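Local atomic coordinates of protease Do-like 1, chloroplastic (Arabidopsis thaliana, PDB entry 3QO6), a protein that acts as a serine protease of the thylakoid in chloroplasts, required at high temperature, and may degrade damaged proteins. Residues 100-105 with 192-197; 218-223 with 230-235; 31-36 with 66-71. All blocks are in the same frame, centred on the assembly; numbering follows the deposited sequence.

Contact 1: residues 100-105 with 192-197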
ATOM      1  N   LYS B 100      -9.472  33.920   2.236  1.00 69.58           N
ATOM      2  CA  LYS B 100      -8.212  34.195   2.894  1.00 67.80           C
ATOM      3  C   LYS B 100      -8.064  33.354   4.155  1.00 65.65           C
ATOM      4  O   LYS B 100      -7.237  33.649   5.012  1.00 66.41           O
ATOM      5  CB  LYS B 100      -8.129  35.681   3.232  1.00 72.42           C
ATOM      6  CG  LYS B 100      -8.462  36.596   2.063  1.00 77.05           C
ATOM      7  CD  LYS B 100      -7.416  36.451   0.980  1.00 80.76           C
ATOM      8  CE  LYS B 100      -7.671  37.361  -0.208  1.00 85.16           C
ATOM      9  NZ  LYS B 100      -6.671  37.074  -1.300  1.00 91.14           N
ATOM     10  N   ASP B 101      -8.878  32.306   4.258  1.00 64.80           N
ATOM     11  CA  ASP B 101      -8.872  31.384   5.403  1.00 66.85           C
ATOM     12  C   ASP B 101      -8.735  32.018   6.791  1.00 68.36           C
ATOM     13  O   ASP B 101      -8.048  31.490   7.666  1.00 67.04           O
ATOM     14  CB  ASP B 101      -7.788  30.321   5.210  1.00 70.22           C
ATOM     15  CG  ASP B 101      -7.990  29.106   6.088  1.00 71.49           C
ATOM     16  OD1 ASP B 101      -9.141  28.753   6.421  1.00 76.10           O
ATOM     17  OD2 ASP B 101      -6.987  28.474   6.436  1.00 74.44           O
ATOM     18  N   VAL B 102      -9.425  33.139   6.980  1.00 71.12           N
ATOM     19  CA  VAL B 102      -9.446  33.883   8.242  1.00 72.12           C
ATOM     20  C   VAL B 102     -10.811  33.746   8.932  1.00 72.95           C
ATOM     21  O   VAL B 102     -11.851  33.820   8.281  1.00 75.95           O
ATOM     22  CB  VAL B 102      -9.236  35.353   7.982  1.00 70.50           C
ATOM     23  CG1 VAL B 102      -9.474  36.141   9.254  1.00 72.03           C
ATOM     24  CG2 VAL B 102      -7.848  35.565   7.465  1.00 70.75           C
ATOM     25  N   ALA B 103     -10.819  33.569  10.245  1.00 69.05           N
ATOM     26  CA  ALA B 103     -12.079  33.440  10.953  1.00 65.55           C
ATOM     27  C   ALA B 103     -12.054  34.175  12.278  1.00 66.43           C
ATOM     28  O   ALA B 103     -11.004  34.280  12.913  1.00 67.67           O
ATOM     29  CB  ALA B 103     -12.392  31.991  11.184  1.00 65.29           C
ATOM     30  N   VAL B 104     -13.196  34.714  12.696  1.00 66.01           N
ATOM     31  CA  VAL B 104     -13.222  35.395  13.988  1.00 66.26           C
ATOM     32  C   VAL B 104     -14.192  34.755  14.964  1.00 64.26           C
ATOM     33  O   VAL B 104     -15.299  34.388  14.607  1.00 65.56           O
ATOM     34  CB  VAL B 104     -13.580  36.871  13.878  1.00 63.32           C
ATOM     35  CG1 VAL B 104     -13.471  37.487  15.253  1.00 63.63           C
ATOM     36  CG2 VAL B 104     -12.650  37.575  12.910  1.00 62.65           C
ATOM     37  N   LEU B 105     -13.756  34.625  16.203  1.00 66.57           N
ATOM     38  CA  LEU B 105     -14.563  34.022  17.241  1.00 68.08           C
ATOM     39  C   LEU B 105     -14.764  35.032  18.346  1.00 71.05           C
ATOM     40  O   LEU B 105     -14.062  36.055  18.410  1.00 68.86           O
ATOM     41  CB  LEU B 105     -13.842  32.809  17.811  1.00 67.26           C
ATOM     42  CG  LEU B 105     -14.183  31.382  17.381  1.00 69.27           C
ATOM     43  CD1 LEU B 105     -14.596  31.271  15.930  1.00 64.33           C
ATOM     44  CD2 LEU B 105     -12.963  30.529  17.670  1.00 69.80           C
ATOM     45  N   ILE B 192       2.708  39.517  12.573  1.00 63.11           N
ATOM     46  CA  ILE B 192       2.913  39.817  11.163  1.00 60.23           C
ATOM     47  C   ILE B 192       2.162  38.895  10.261  1.00 60.04           C
ATOM     48  O   ILE B 192       2.043  39.164   9.069  1.00 61.92           O
ATOM     49  CB  ILE B 192       4.407  39.827  10.758  1.00 57.10           C
ATOM     50  CG1 ILE B 192       5.039  38.467  11.045  1.00 55.47           C
ATOM     51  CG2 ILE B 192       5.122  40.943  11.489  1.00 49.88           C
ATOM     52  CD1 ILE B 192       6.516  38.461  10.877  1.00 52.37           C
ATOM     53  N   GLY B 193       1.639  37.812  10.818  1.00 59.62           N
ATOM     54  CA  GLY B 193       0.866  36.896   9.992  1.00 57.99           C
ATOM     55  C   GLY B 193       0.215  35.814  10.826  1.00 61.41           C
ATOM     56  O   GLY B 193       0.471  35.740  12.041  1.00 60.86           O
ATOM     57  N   ILE B 194      -0.638  35.004  10.185  1.00 61.85           N
ATOM     58  CA  ILE B 194      -1.319  33.879  10.833  1.00 62.48           C
ATOM     59  C   ILE B 194      -0.740  32.632  10.181  1.00 64.83           C
ATOM     60  O   ILE B 194      -0.812  32.512   8.946  1.00 63.76           O
ATOM     61  CB  ILE B 194      -2.833  33.853  10.540  1.00 67.02           C
ATOM     62  CG1 ILE B 194      -3.454  35.223  10.794  1.00 74.66           C
ATOM     63  CG2 ILE B 194      -3.513  32.840  11.441  1.00 63.81           C
ATOM     64  CD1 ILE B 194      -4.978  35.219  10.731  1.00 79.74           C
ATOM     65  N   ASN B 195      -0.179  31.714  10.976  1.00 61.44           N
ATOM     66  CA  ASN B 195       0.403  30.507  10.393  1.00 62.28           C
ATOM     67  C   ASN B 195      -0.748  29.679   9.886  1.00 63.31           C
ATOM     68  O   ASN B 195      -1.660  29.367  10.641  1.00 67.22           O
ATOM     69  CB  ASN B 195       1.230  29.730  11.427  1.00 60.25           C
ATOM     70  CG  ASN B 195       2.343  30.567  12.026  1.00 59.64           C
ATOM     71  OD1 ASN B 195       3.070  31.241  11.310  1.00 56.90           O
ATOM     72  ND2 ASN B 195       2.473  30.533  13.349  1.00 60.71           N
ATOM     73  N   THR B 196      -0.734  29.307   8.614  1.00 62.82           N
ATOM     74  CA  THR B 196      -1.870  28.561   8.138  1.00 62.14           C
ATOM     75  C   THR B 196      -1.652  27.319   7.319  1.00 62.62           C
ATOM     76  O   THR B 196      -2.546  26.485   7.264  1.00 66.19           O
ATOM     77  CB  THR B 196      -2.895  29.500   7.400  1.00 63.17           C
ATOM     78  OG1 THR B 196      -3.007  29.126   6.024  1.00 62.68           O
ATOM     79  CG2 THR B 196      -2.498  30.953   7.526  1.00 52.88           C
ATOM     80  N   ALA B 197      -0.491  27.164   6.698  1.00 60.08           N
ATOM     81  CA  ALA B 197      -0.228  25.971   5.885  1.00 57.15           C
ATOM     82  C   ALA B 197       1.263  25.738   5.592  1.00 59.65           C
ATOM     83  O   ALA B 197       2.128  26.599   5.859  1.00 53.78           O
ATOM     84  CB  ALA B 197      -0.985  26.060   4.558  1.00 48.55           C
TER

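Contact 2: residues 218-223 with 230-235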
ATOM      1  N   GLY B 218      -5.985  42.176   9.314  1.00 75.08           N
ATOM      2  CA  GLY B 218      -6.635  43.261  10.023  1.00 75.93           C
ATOM      3  C   GLY B 218      -7.888  43.797   9.353  1.00 79.35           C
ATOM      4  O   GLY B 218      -8.875  44.082  10.033  1.00 81.98           O
ATOM      5  N   GLY B 219      -7.858  43.943   8.028  1.00 77.33           N
ATOM      6  CA  GLY B 219      -9.020  44.445   7.322  1.00 71.28           C
ATOM      7  C   GLY B 219     -10.196  43.503   7.491  1.00 73.35           C
ATOM      8  O   GLY B 219     -11.299  43.922   7.858  1.00 72.31           O
ATOM      9  N   ILE B 220      -9.944  42.223   7.217  1.00 72.28           N
ATOM     10  CA  ILE B 220     -10.930  41.157   7.317  1.00 69.89           C
ATOM     11  C   ILE B 220     -11.510  41.030   8.727  1.00 70.88           C
ATOM     12  O   ILE B 220     -12.711  40.833   8.887  1.00 70.88           O
ATOM     13  CB  ILE B 220     -10.291  39.829   6.910  1.00 72.62           C
ATOM     14  CG1 ILE B 220      -9.963  39.881   5.427  1.00 70.57           C
ATOM     15  CG2 ILE B 220     -11.197  38.639   7.290  1.00 72.53           C
ATOM     16  CD1 ILE B 220      -9.399  38.590   4.914  1.00 72.42           C
ATOM     17  N   VAL B 221     -10.675  41.122   9.754  1.00 69.45           N
ATOM     18  CA  VAL B 221     -11.213  41.042  11.097  1.00 72.90           C
ATOM     19  C   VAL B 221     -12.157  42.242  11.361  1.00 74.39           C
ATOM     20  O   VAL B 221     -13.188  42.068  12.017  1.00 73.82           O
ATOM     21  CB  VAL B 221     -10.080  40.976  12.158  1.00 75.02           C
ATOM     22  CG1 VAL B 221     -10.649  41.090  13.572  1.00 70.13           C
ATOM     23  CG2 VAL B 221      -9.345  39.647  12.025  1.00 77.91           C
ATOM     24  N   ASP B 222     -11.829  43.439  10.851  1.00 71.33           N
ATOM     25  CA  ASP B 222     -12.705  44.594  11.055  0.50 73.48           C
ATOM     26  C   ASP B 222     -14.059  44.289  10.445  1.00 75.86           C
ATOM     27  O   ASP B 222     -15.083  44.276  11.142  1.00 78.22           O
ATOM     28  CB  ASP B 222     -12.165  45.864  10.391  0.50 72.92           C
ATOM     29  CG  ASP B 222     -10.895  46.351  11.024  0.50 76.93           C
ATOM     30  OD1 ASP B 222     -10.853  46.446  12.267  0.50 76.91           O
ATOM     31  OD2 ASP B 222      -9.932  46.647  10.282  0.50 78.30           O
ATOM     32  N   GLN B 223     -14.058  44.032   9.143  1.00 72.24           N
ATOM     33  CA  GLN B 223     -15.290  43.739   8.443  1.00 74.60           C
ATOM     34  C   GLN B 223     -16.072  42.610   9.063  1.00 73.07           C
ATOM     35  O   GLN B 223     -17.298  42.612   9.051  1.00 72.56           O
ATOM     36  CB  GLN B 223     -15.004  43.392   7.003  1.00 77.80           C
ATOM     37  CG  GLN B 223     -14.368  44.499   6.241  1.00 88.27           C
ATOM     38  CD  GLN B 223     -14.141  44.078   4.825  1.00 96.15           C
ATOM     39  OE1 GLN B 223     -15.101  43.784   4.096  1.00107.98           O
ATOM     40  NE2 GLN B 223     -12.870  44.012   4.417  1.00 98.70           N
ATOM     41  N   VAL B 230     -17.715  39.263   4.710  1.00 68.94           N
ATOM     42  CA  VAL B 230     -16.838  40.100   3.910  1.00 71.15           C
ATOM     43  C   VAL B 230     -17.472  40.056   2.550  1.00 73.62           C
ATOM     44  O   VAL B 230     -17.856  38.990   2.086  1.00 76.70           O
ATOM     45  CB  VAL B 230     -15.406  39.543   3.834  1.00 69.10           C
ATOM     46  CG1 VAL B 230     -14.712  40.073   2.619  1.00 70.51           C
ATOM     47  CG2 VAL B 230     -14.622  39.988   5.041  1.00 69.75           C
ATOM     48  N   THR B 231     -17.612  41.199   1.904  1.00 74.55           N
ATOM     49  CA  THR B 231     -18.255  41.167   0.603  1.00 76.89           C
ATOM     50  C   THR B 231     -17.242  41.301  -0.506  1.00 79.13           C
ATOM     51  O   THR B 231     -16.529  42.317  -0.625  1.00 82.98           O
ATOM     52  CB  THR B 231     -19.362  42.247   0.503  1.00 76.69           C
ATOM     53  OG1 THR B 231     -20.455  41.858   1.343  1.00 74.11           O
ATOM     54  CG2 THR B 231     -19.859  42.397  -0.928  1.00 73.73           C
ATOM     55  N   ARG B 232     -17.189  40.251  -1.320  1.00 77.10           N
ATOM     56  CA  ARG B 232     -16.245  40.178  -2.418  1.00 76.19           C
ATOM     57  C   ARG B 232     -16.911  40.146  -3.781  1.00 73.85           C
ATOM     58  O   ARG B 232     -17.908  39.459  -4.007  1.00 74.42           O
ATOM     59  CB  ARG B 232     -15.360  38.937  -2.223  1.00 85.05           C
ATOM     60  CG  ARG B 232     -14.587  38.894  -0.882  1.00 82.31           C
ATOM     61  CD  ARG B 232     -13.881  37.560  -0.715  1.00 86.10           C
ATOM     62  NE  ARG B 232     -12.796  37.614   0.257  1.00 90.13           N
ATOM     63  CZ  ARG B 232     -11.855  38.557   0.270  1.00 93.48           C
ATOM     64  NH1 ARG B 232     -11.871  39.534  -0.634  1.00 94.81           N
ATOM     65  NH2 ARG B 232     -10.883  38.516   1.172  1.00 95.32           N
ATOM     66  N   PRO B 233     -16.331  40.870  -4.732  1.00 74.06           N
ATOM     67  CA  PRO B 233     -16.827  40.979  -6.113  1.00 71.76           C
ATOM     68  C   PRO B 233     -16.687  39.716  -6.965  1.00 69.33           C
ATOM     69  O   PRO B 233     -15.804  38.909  -6.733  1.00 70.26           O
ATOM     70  CB  PRO B 233     -15.978  42.108  -6.677  1.00 73.90           C
ATOM     71  CG  PRO B 233     -14.615  41.822  -5.994  1.00 74.00           C
ATOM     72  CD  PRO B 233     -15.015  41.522  -4.570  1.00 70.65           C
ATOM     73  N   ILE B 234     -17.559  39.558  -7.953  1.00 66.40           N
ATOM     74  CA  ILE B 234     -17.458  38.432  -8.858  1.00 65.52           C
ATOM     75  C   ILE B 234     -17.779  38.863 -10.260  1.00 65.39           C
ATOM     76  O   ILE B 234     -18.522  39.819 -10.451  1.00 66.37           O
ATOM     77  CB  ILE B 234     -18.406  37.305  -8.522  1.00 61.93           C
ATOM     78  CG1 ILE B 234     -19.842  37.740  -8.794  1.00 61.49           C
ATOM     79  CG2 ILE B 234     -18.176  36.873  -7.113  1.00 59.89           C
ATOM     80  CD1 ILE B 234     -20.816  36.567  -8.737  1.00 60.32           C
ATOM     81  N   LEU B 235     -17.222  38.136 -11.230  1.00 66.57           N
ATOM     82  CA  LEU B 235     -17.440  38.397 -12.657  1.00 67.26           C
ATOM     83  C   LEU B 235     -18.617  37.566 -13.063  1.00 68.73           C
ATOM     84  O   LEU B 235     -19.296  37.844 -14.053  1.00 68.72           O
ATOM     85  CB  LEU B 235     -16.256  37.919 -13.477  1.00 68.99           C
ATOM     86  CG  LEU B 235     -15.355  38.916 -14.197  1.00 68.01           C
ATOM     87  CD1 LEU B 235     -14.296  38.119 -14.933  1.00 69.38           C
ATOM     88  CD2 LEU B 235     -16.136  39.751 -15.180  1.00 64.46           C
TER

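Contact 3: residues 31-36 with 66-71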
ATOM      1  N   VAL B  31      -4.107  31.251  22.235  1.00 62.45           N
ATOM      2  CA  VAL B  31      -5.118  30.348  22.783  1.00 64.83           C
ATOM      3  C   VAL B  31      -5.183  29.008  22.042  1.00 70.23           C
ATOM      4  O   VAL B  31      -4.724  28.912  20.889  1.00 70.95           O
ATOM      5  CB  VAL B  31      -6.541  30.990  22.731  1.00 63.66           C
ATOM      6  CG1 VAL B  31      -6.488  32.393  23.324  1.00 57.44           C
ATOM      7  CG2 VAL B  31      -7.085  31.003  21.279  1.00 50.99           C
ATOM      8  N   TYR B  32      -5.757  27.993  22.710  1.00 68.63           N
ATOM      9  CA  TYR B  32      -5.931  26.658  22.141  1.00 70.64           C
ATOM     10  C   TYR B  32      -7.413  26.556  21.698  1.00 74.49           C
ATOM     11  O   TYR B  32      -8.294  26.990  22.411  1.00 78.46           O
ATOM     12  CB  TYR B  32      -5.582  25.620  23.215  1.00 70.99           C
ATOM     13  CG  TYR B  32      -5.356  24.186  22.726  1.00 78.04           C
ATOM     14  CD1 TYR B  32      -4.153  23.509  23.008  1.00 81.38           C
ATOM     15  CD2 TYR B  32      -6.361  23.480  22.043  1.00 79.38           C
ATOM     16  CE1 TYR B  32      -3.960  22.160  22.627  1.00 83.64           C
ATOM     17  CE2 TYR B  32      -6.185  22.140  21.656  1.00 82.96           C
ATOM     18  CZ  TYR B  32      -4.985  21.480  21.948  1.00 86.64           C
ATOM     19  OH  TYR B  32      -4.814  20.162  21.548  1.00 83.01           O
ATOM     20  N   ILE B  33      -7.696  26.001  20.525  1.00 76.02           N
ATOM     21  CA  ILE B  33      -9.073  25.890  20.046  1.00 74.24           C
ATOM     22  C   ILE B  33      -9.539  24.442  19.851  1.00 76.40           C
ATOM     23  O   ILE B  33      -8.910  23.691  19.124  1.00 74.51           O
ATOM     24  CB  ILE B  33      -9.218  26.635  18.682  1.00 75.26           C
ATOM     25  CG1 ILE B  33      -9.186  28.155  18.917  1.00 75.31           C
ATOM     26  CG2 ILE B  33     -10.495  26.174  17.934  1.00 63.24           C
ATOM     27  CD1 ILE B  33      -9.340  28.996  17.627  1.00 73.16           C
ATOM     28  N   THR B  34     -10.646  24.035  20.471  1.00 82.72           N
ATOM     29  CA  THR B  34     -11.105  22.654  20.244  1.00 86.07           C
ATOM     30  C   THR B  34     -12.405  22.496  19.463  1.00 87.31           C
ATOM     31  O   THR B  34     -13.459  22.991  19.857  1.00 85.11           O
ATOM     32  CB  THR B  34     -11.280  21.855  21.527  1.00 86.92           C
ATOM     33  OG1 THR B  34     -10.381  22.348  22.528  1.00 91.01           O
ATOM     34  CG2 THR B  34     -10.988  20.366  21.237  1.00 80.23           C
ATOM     35  N   ASN B  35     -12.285  21.754  18.366  1.00 89.28           N
ATOM     36  CA  ASN B  35     -13.349  21.440  17.416  1.00 92.55           C
ATOM     37  C   ASN B  35     -14.067  20.149  17.846  1.00 96.96           C
ATOM     38  O   ASN B  35     -13.701  19.075  17.370  1.00101.03           O
ATOM     39  CB  ASN B  35     -12.672  21.238  16.045  1.00 88.79           C
ATOM     40  CG  ASN B  35     -13.655  21.089  14.886  1.00 89.08           C
ATOM     41  OD1 ASN B  35     -14.586  20.272  14.934  1.00 91.05           O
ATOM     42  ND2 ASN B  35     -13.429  21.865  13.818  1.00 80.02           N
ATOM     43  N   LEU B  36     -15.065  20.230  18.730  1.00 98.35           N
ATOM     44  CA  LEU B  36     -15.782  19.020  19.186  1.00101.00           C
ATOM     45  C   LEU B  36     -16.824  18.503  18.197  1.00102.72           C
ATOM     46  O   LEU B  36     -17.685  19.258  17.746  1.00105.22           O
ATOM     47  CB  LEU B  36     -16.489  19.267  20.521  1.00101.31           C
ATOM     48  CG  LEU B  36     -15.645  19.525  21.764  1.00102.36           C
ATOM     49  CD1 LEU B  36     -14.602  20.600  21.472  1.00 99.71           C
ATOM     50  CD2 LEU B  36     -16.581  19.945  22.914  1.00103.45           C
ATOM     51  N   ILE B  66     -11.483  36.449  19.102  1.00 68.87           N
ATOM     52  CA  ILE B  66     -10.393  35.521  18.848  1.00 66.44           C
ATOM     53  C   ILE B  66     -10.259  35.271  17.330  1.00 66.02           C
ATOM     54  O   ILE B  66     -11.264  35.041  16.623  1.00 60.55           O
ATOM     55  CB  ILE B  66     -10.650  34.173  19.588  1.00 66.95           C
ATOM     56  CG1 ILE B  66     -10.905  34.421  21.079  1.00 64.46           C
ATOM     57  CG2 ILE B  66      -9.468  33.246  19.413  1.00 69.91           C
ATOM     58  CD1 ILE B  66      -9.710  34.976  21.856  1.00 62.22           C
ATOM     59  N   VAL B  67      -9.015  35.339  16.840  1.00 63.82           N
ATOM     60  CA  VAL B  67      -8.715  35.124  15.426  1.00 62.76           C
ATOM     61  C   VAL B  67      -8.133  33.739  15.168  1.00 62.14           C
ATOM     62  O   VAL B  67      -7.415  33.184  15.990  1.00 61.71           O
ATOM     63  CB  VAL B  67      -7.710  36.168  14.909  1.00 62.88           C
ATOM     64  CG1 VAL B  67      -7.603  36.093  13.393  1.00 58.26           C
ATOM     65  CG2 VAL B  67      -8.153  37.548  15.325  1.00 65.31           C
ATOM     66  N   THR B  68      -8.448  33.171  14.018  1.00 62.09           N
ATOM     67  CA  THR B  68      -7.913  31.871  13.698  1.00 61.51           C
ATOM     68  C   THR B  68      -8.105  31.600  12.227  1.00 62.52           C
ATOM     69  O   THR B  68      -8.542  32.456  11.476  1.00 60.31           O
ATOM     70  CB  THR B  68      -8.603  30.764  14.522  1.00 62.01           C
ATOM     71  OG1 THR B  68      -7.840  29.558  14.432  1.00 63.39           O
ATOM     72  CG2 THR B  68     -10.002  30.483  13.989  1.00 66.82           C
ATOM     73  N   ASN B  69      -7.746  30.398  11.816  1.00 65.58           N
ATOM     74  CA  ASN B  69      -7.906  30.000  10.437  1.00 67.17           C
ATOM     75  C   ASN B  69      -9.326  29.482  10.342  1.00 68.81           C
ATOM     76  O   ASN B  69      -9.832  28.800  11.256  1.00 66.34           O
ATOM     77  CB  ASN B  69      -6.931  28.858  10.068  1.00 69.00           C
ATOM     78  CG  ASN B  69      -5.563  29.355   9.616  1.00 70.98           C
ATOM     79  OD1 ASN B  69      -4.545  28.719   9.883  1.00 75.58           O
ATOM     80  ND2 ASN B  69      -5.533  30.481   8.918  1.00 68.81           N
ATOM     81  N   TYR B  70      -9.984  29.801   9.242  1.00 67.24           N
ATOM     82  CA  TYR B  70     -11.310  29.285   9.083  1.00 68.02           C
ATOM     83  C   TYR B  70     -11.259  27.762   9.031  1.00 68.64           C
ATOM     84  O   TYR B  70     -12.077  27.099   9.683  1.00 68.63           O
ATOM     85  CB  TYR B  70     -11.941  29.806   7.811  1.00 68.67           C
ATOM     86  CG  TYR B  70     -13.215  29.086   7.470  1.00 69.33           C
ATOM     87  CD1 TYR B  70     -14.230  28.920   8.435  1.00 67.68           C
ATOM     88  CD2 TYR B  70     -13.432  28.596   6.180  1.00 67.83           C
ATOM     89  CE1 TYR B  70     -15.415  28.288   8.119  1.00 64.76           C
ATOM     90  CE2 TYR B  70     -14.613  27.967   5.854  1.00 67.73           C
ATOM     91  CZ  TYR B  70     -15.600  27.810   6.820  1.00 70.73           C
ATOM     92  OH  TYR B  70     -16.752  27.132   6.474  1.00 77.53           O
ATOM     93  N   HIS B  71     -10.291  27.198   8.292  1.00 64.68           N
ATOM     94  CA  HIS B  71     -10.239  25.740   8.176  1.00 62.87           C
ATOM     95  C   HIS B  71     -10.158  24.995   9.501  1.00 61.80           C
ATOM     96  O   HIS B  71     -10.448  23.814   9.557  1.00 61.03           O
ATOM     97  CB  HIS B  71      -9.129  25.271   7.207  1.00 63.04           C
ATOM     98  CG  HIS B  71      -7.759  25.194   7.811  1.00 66.90           C
ATOM     99  ND1 HIS B  71      -6.786  26.139   7.569  1.00 63.31           N
ATOM    100  CD2 HIS B  71      -7.208  24.296   8.665  1.00 65.78           C
ATOM    101  CE1 HIS B  71      -5.699  25.829   8.255  1.00 67.97           C
ATOM    102  NE2 HIS B  71      -5.929  24.717   8.928  1.00 63.07           N
TER

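Contact 1: residues 100-105 with 192-197
Asp101 and Thr196 face each other across the seam between strands 102-107 and 191-198, their side chains passing in opposite directions instead of meeting head on. The nearest atoms are OD2 of Asp101 and OG1 of Thr196, 4.1 Å apart as modelled, which is too long for a hydrogen bond, although both CB atoms lean into the seam. With the carboxylate carbon anti to the backbone N (chi1 -162°), the Asp101 carboxylate swings past the threonine, and OD2 is taken up by ND1 of His71. Backbone conformation contributes too: Asp101 has positive phi and psi and forms a G1 beta bulge with Val102, both facing Asp97. The placement of Thr196 OG1 is itself doubtful.

One residue on from Asp101, and two back from Thr196, the encounter is apolar. Ile194 stretches out beyond CG1 (chi2 -171°), and its terminal CD1 comes within 4.4 Å of Val102 CG2, the nearer of the two valine methyls. At that distance the touch is loose. Helix 214-227 packs over the same pair, Ile220 against Val102 and Val217 against Ile194, while Val67 and Asn69 of strand 65-69 touch Ile194 and Thr196.

Only 104 Å² is buried between the segments, yet all four touching residues are buried. The chemistry divides into an apolar end under the helix and a polar end at the predicted charge relay of Asp101, His71 and Ser180. Thr196 also hydrogen-bonds a bound peptide through its backbone, so the strand beside the carboxylate also contacts bound peptide. OD2 is held by the hydrogen bond with His71 ND1, consistent with the predicted charge relay, and the Thr196 side chain only lies nearby.

Contact 2: residues 218-223 with 230-235
Gln223 lies over Val230 from its CB onward, the two side chains running at a slant to each other. CB is 3.9 Å from Val230 CG2; CG then arches away from that methyl, and CD returns to 4.1 Å from it. With chi1 at -62° and chi2 at -179°, the extended chain brings OE1 close to both valine methyls, 3.9 Å from CG2 and 4.0 Å from CG1 of Val230. The same oxygen stays 4.2 Å from Thr231 N, so the amide contributes van der Waals contact and not a bond to this backbone.

Val230 also meets Ile220, one helical turn before Gln223, CG2 to CG2 at 4.3 Å. Ile220 CD1 goes further, reaching 4.0 Å from Arg232 NH2, where the two side chains cross at nearly a right angle. Within its own segment, Val230 CG1 lies over one face of the Arg232 guanidinium, toward its rim, and NH2 of that group forms a salt bridge with Asp97.

Helix 214-227 of the protease domain is thus packed against the linker leaving it. Strand 88-97 touches both through Asp97, strand 102-107 lies against Ile220, and beyond the linker strand 233-234 joins the PDZ sheet beside strand 326-332.

Contact 3: residues 31-36 with 66-71
Ile33 and Thr68 meet tip to tip inside the N-terminal barrel. The terminal methyl of Ile33 sits over the branch point of the threonine: CD1 is 3.6 Å from both CB and OG1 of Thr68, and 4.0 Å from its CG2. An extended chain beyond CB (chi2 -179°) gives the isoleucine this reach. A second pair stands beside the first, where Val31 and Ile66 meet at a slant through one methyl each, CG2 to CG2 at 3.8 Å. Both first-shell pairs are buried, and together the segments cover 161 Å².

What fixes the rotation of Thr68 lies one shell out. Its OG1 is anti to the backbone N (chi1 -166°) and hydrogen-bonds the carbonyl of Ser56, on the strand between the two segments. That bond satisfies the hydroxyl, so the isoleucine methyl rests against an oxygen already engaged. Backbone bonds from Val31 to Gly57 and from Ile33 to Gly55 fix strand 30-40 on the other margin of the same middle strand. Leu105, from strand 102-107, touches both Ile33 and Ile66, and Val59 backs Ile66.

The segments are therefore second neighbours in the sheet, 30-40 and 65-69 flanking 47-61 and running in the same direction. Their CA atoms are 8.4 Å apart at Val31 and Ile66, and 8.8 Å at Ile33 and Thr68, consistent with a sheet that curls toward its own interior. Farther along, Asn35 ND2 hydrogen-bonds the carbonyls of Val72 and Arg74, tying strand 30-40 to the turn that follows strand 65-69 and carries His71. This six-stranded antiparallel barrel is the first of the two in the chymotrypsin-like fold of S1C proteases, in which strand 65-69 leads directly into the predicted catalytic histidine.

How the contacts relate
Following the chain from its N terminus, contact 3 comes first and encloses 29 residues, mainly strand, within the first barrel. Contact 1 opens only after it has closed, spans 86 residues and ties that barrel to the second. Contact 2 then closes a loop of six residues, the last turn of helix 214-227 and the start of the linker to the PDZ domain. The three run in series, none nested or crossed, yet they adjoin in space. Asp101 to His71 and Leu105 N to Ile66 O join contacts 1 and 3, while Lys100 and Val102 pack on Arg232 and Ile220 to join contacts 1 and 2. Contacts 2 and 3 also meet directly, through Val221 and Val67.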